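Local atomic coordinates of succinic semialdehyde dehydrogenase (PDB entry 4YWV), a protein that probably oxidises succinic semialdehyde to succinate using NAD+ or NADP+ as cofactor. Residues Ile125-Pro130 with Met152-Ala157. Residues are numbered along the deposited sequence; the frame is centred on the assembly and turned at random.
With SSN (4-oxobutanoic acid), chain D.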
ATOM      1  N   ILE A 125      -2.522 -11.935  -8.609  1.00 25.62           N
ATOM      2  CA  ILE A 125      -2.357 -10.499  -8.768  1.00 25.60           C
ATOM      3  C   ILE A 125      -2.678 -10.056 -10.184  1.00 25.61           C
ATOM      4  O   ILE A 125      -2.297 -10.709 -11.156  1.00 26.42           O
ATOM      5  CB  ILE A 125      -0.910 -10.055  -8.446  1.00 25.62           C
ATOM      6  CG1 ILE A 125      -0.581 -10.377  -6.994  1.00 25.20           C
ATOM      7  CG2 ILE A 125      -0.756  -8.558  -8.703  1.00 25.65           C
ATOM      8  CD1 ILE A 125      -1.526  -9.727  -5.992  1.00 25.25           C
ATOM      9  N   LEU A 126      -3.388  -8.943 -10.296  1.00 24.43           N
ATOM     10  CA  LEU A 126      -3.716  -8.403 -11.596  1.00 23.60           C
ATOM     11  C   LEU A 126      -2.688  -7.336 -11.898  1.00 24.24           C
ATOM     12  O   LEU A 126      -2.381  -6.507 -11.050  1.00 25.34           O
ATOM     13  CB  LEU A 126      -5.106  -7.770 -11.603  1.00 21.48           C
ATOM     14  CG  LEU A 126      -5.348  -6.860 -12.811  1.00 20.88           C
ATOM     15  CD1 LEU A 126      -5.115  -7.654 -14.091  1.00 18.48           C
ATOM     16  CD2 LEU A 126      -6.761  -6.283 -12.771  1.00 18.38           C
ATOM     17  N   ALA A 127      -2.158  -7.364 -13.112  1.00 25.52           N
ATOM     18  CA  ALA A 127      -1.178  -6.383 -13.522  1.00 24.54           C
ATOM     19  C   ALA A 127      -1.712  -5.666 -14.743  1.00 25.28           C
ATOM     20  O   ALA A 127      -2.114  -6.296 -15.718  1.00 26.50           O
ATOM     21  CB  ALA A 127       0.151  -7.062 -13.847  1.00 22.70           C
ATOM     22  N   VAL A 128      -1.735  -4.342 -14.672  1.00 27.04           N
ATOM     23  CA  VAL A 128      -2.189  -3.510 -15.776  1.00 27.93           C
ATOM     24  C   VAL A 128      -0.972  -2.712 -16.236  1.00 29.85           C
ATOM     25  O   VAL A 128      -0.488  -1.839 -15.514  1.00 32.03           O
ATOM     26  CB  VAL A 128      -3.280  -2.546 -15.327  1.00 27.41           C
ATOM     27  CG1 VAL A 128      -3.729  -1.699 -16.505  1.00 27.06           C
ATOM     28  CG2 VAL A 128      -4.450  -3.327 -14.754  1.00 25.52           C
ATOM     29  N   GLU A 129      -0.481  -3.007 -17.435  1.00 30.43           N
ATOM     30  CA  GLU A 129       0.703  -2.340 -17.941  1.00 30.85           C
ATOM     31  C   GLU A 129       0.512  -1.527 -19.207  1.00 31.08           C
ATOM     32  O   GLU A 129      -0.401  -1.777 -19.996  1.00 32.59           O
ATOM     33  CB  GLU A 129       1.802  -3.373 -18.162  1.00 33.64           C
ATOM     34  CG  GLU A 129       2.041  -4.269 -16.953  1.00 38.36           C
ATOM     35  CD  GLU A 129       2.144  -3.481 -15.656  1.00 41.88           C
ATOM     36  OE1 GLU A 129       2.895  -2.485 -15.622  1.00 44.39           O
ATOM     37  OE2 GLU A 129       1.476  -3.853 -14.666  1.00 45.23           O
ATOM     38  N   PRO A 130       1.380  -0.527 -19.410  1.00 30.46           N
ATOM     39  CA  PRO A 130       1.391   0.384 -20.559  1.00 29.82           C
ATOM     40  C   PRO A 130       2.255  -0.147 -21.713  1.00 28.10           C
ATOM     41  O   PRO A 130       2.908  -1.180 -21.591  1.00 29.24           O
ATOM     42  CB  PRO A 130       1.955   1.657 -19.959  1.00 29.56           C
ATOM     43  CG  PRO A 130       3.012   1.106 -19.061  1.00 30.73           C
ATOM     44  CD  PRO A 130       2.310  -0.052 -18.371  1.00 29.09           C
ATOM     45  N   MET A 152      -0.097 -14.560 -11.684  1.00 25.72           N
ATOM     46  CA  MET A 152      -0.443 -13.256 -12.228  1.00 27.22           C
ATOM     47  C   MET A 152      -1.333 -13.252 -13.476  1.00 25.70           C
ATOM     48  O   MET A 152      -1.276 -14.161 -14.303  1.00 25.94           O
ATOM     49  CB  MET A 152       0.852 -12.492 -12.514  1.00 31.32           C
ATOM     50  CG  MET A 152       0.666 -11.030 -12.864  1.00 35.01           C
ATOM     51  SD  MET A 152       2.251 -10.217 -13.082  1.00 37.39           S
ATOM     52  CE  MET A 152       2.580  -9.720 -11.372  1.00 39.75           C
ATOM     53  N   VAL A 153      -2.184 -12.235 -13.579  1.00 24.62           N
ATOM     54  CA  VAL A 153      -3.045 -12.051 -14.750  1.00 24.06           C
ATOM     55  C   VAL A 153      -2.698 -10.658 -15.265  1.00 25.26           C
ATOM     56  O   VAL A 153      -2.643  -9.685 -14.500  1.00 24.90           O
ATOM     57  CB  VAL A 153      -4.571 -12.166 -14.434  1.00 23.10           C
ATOM     58  CG1 VAL A 153      -4.910 -13.614 -14.146  1.00 19.45           C
ATOM     59  CG2 VAL A 153      -4.964 -11.264 -13.268  1.00 19.98           C
ATOM     60  N   LEU A 154      -2.443 -10.580 -16.567  1.00 24.76           N
ATOM     61  CA  LEU A 154      -2.015  -9.346 -17.194  1.00 24.15           C
ATOM     62  C   LEU A 154      -2.977  -8.727 -18.177  1.00 24.55           C
ATOM     63  O   LEU A 154      -3.516  -9.404 -19.055  1.00 23.73           O
ATOM     64  CB  LEU A 154      -0.677  -9.583 -17.905  1.00 24.53           C
ATOM     65  CG  LEU A 154      -0.206  -8.546 -18.931  1.00 25.98           C
ATOM     66  CD1 LEU A 154       0.147  -7.240 -18.229  1.00 25.29           C
ATOM     67  CD2 LEU A 154       0.999  -9.097 -19.685  1.00 25.21           C
ATOM     68  N   LYS A 155      -3.165  -7.421 -18.017  1.00 24.58           N
ATOM     69  CA  LYS A 155      -4.004  -6.632 -18.900  1.00 22.96           C
ATOM     70  C   LYS A 155      -3.012  -5.633 -19.463  1.00 23.57           C
ATOM     71  O   LYS A 155      -2.647  -4.671 -18.798  1.00 24.33           O
ATOM     72  CB  LYS A 155      -5.089  -5.912 -18.111  1.00 23.63           C
ATOM     73  CG  LYS A 155      -6.208  -5.351 -18.965  1.00 24.15           C
ATOM     74  CD  LYS A 155      -5.734  -4.202 -19.819  1.00 23.06           C
ATOM     75  CE  LYS A 155      -6.843  -3.672 -20.692  1.00 20.93           C
ATOM     76  NZ  LYS A 155      -6.270  -2.884 -21.806  1.00 17.99           N
ATOM     77  N   HIS A 156      -2.549  -5.889 -20.681  1.00 24.59           N
ATOM     78  CA  HIS A 156      -1.576  -5.029 -21.330  1.00 24.81           C
ATOM     79  C   HIS A 156      -2.262  -4.008 -22.229  1.00 24.29           C
ATOM     80  O   HIS A 156      -3.463  -4.101 -22.497  1.00 21.91           O
ATOM     81  CB  HIS A 156      -0.611  -5.867 -22.170  1.00 25.37           C
ATOM     82  CG  HIS A 156       0.797  -5.368 -22.134  1.00 28.50           C
ATOM     83  ND1 HIS A 156       1.107  -4.031 -22.005  1.00 31.09           N
ATOM     84  CD2 HIS A 156       1.979  -6.025 -22.186  1.00 28.98           C
ATOM     85  CE1 HIS A 156       2.422  -3.886 -21.975  1.00 29.92           C
ATOM     86  NE2 HIS A 156       2.974  -5.080 -22.083  1.00 29.48           N
ATOM     87  N   ALA A 157      -1.481  -3.044 -22.706  1.00 22.96           N
ATOM     88  CA  ALA A 157      -2.004  -2.008 -23.583  1.00 24.62           C
ATOM     89  C   ALA A 157      -2.567  -2.604 -24.881  1.00 25.27           C
ATOM     90  O   ALA A 157      -2.080  -3.623 -25.374  1.00 24.65           O
ATOM     91  CB  ALA A 157      -0.914  -0.996 -23.891  1.00 23.80           C
TER
HETATM   92  C1  SSN D 502      -5.538   0.352 -23.471  1.00 35.09           C
HETATM   93  O1  SSN D 502      -4.709   0.504 -22.534  1.00 34.12           O
HETATM   94  C2  SSN D 502      -6.133  -0.995 -23.801  1.00 37.13           C
HETATM   95  O2  SSN D 502      -5.893   1.322 -24.168  1.00 34.08           O
HETATM   96  C3  SSN D 502      -7.651  -0.889 -23.860  1.00 38.98           C
HETATM   97  C4  SSN D 502      -8.267  -2.185 -24.380  1.00 38.99           C
HETATM   98  O4  SSN D 502      -9.461  -2.422 -24.272  1.00 38.78           O
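Four backbone hydrogen bonds pair 125-129 with 153-155 as parallel neighbours. Val-153 N gives to Ile-125 O at 2.9 Å, Ala-127 N to Val-153 O, and Lys-155 N to Ala-127 O. The last, Glu-129 N to Lys-155 O, is longer at 3.1 Å, and its donor is tilted from the carbonyl plane. CA-H...O contacts such as Val-128 CA to Lys-155 O give these carbonyls a second, weaker partner.

Apolar packing lines both faces of the pair. On one, Leu-126 and Val-153 cross at about a right angle, CD1 of Leu-126 lying 3.7 Å from CG2 of Val-153; helix 188-196 packs over Leu-126. On the other, Met-152 extends with CG anti to the backbone N (chi1 -170°), which carries SD to 3.9 Å from Ala-127 CB. Leu-154 CD1 meets the aliphatic CG of Glu-129 at 3.7 Å.

Further along the chain, Glu-129 CB lies over a face of the His-156 imidazole in a CH-pi contact, 4.2 Å from the ring centroid. NE2 bonds to Pro-134 O, and Ala-157 N gives to ND1 at 2.9 Å, 15° out of the ring plane; Glu-129 O is a long, weak alternative partner of ND1.

4-Oxobutanoic acid, hydrogen-bonded to Tyr-188 OH, has O1 3.8 Å from Ala-157 CA; its fit to Lys-155 NZ is doubtful. Strand 124-128, helix 134-148 and strand 152-155 form the right-handed beta-alpha-beta crossover characteristic of the Rossmann-like cofactor-binding domain of aldehyde dehydrogenases.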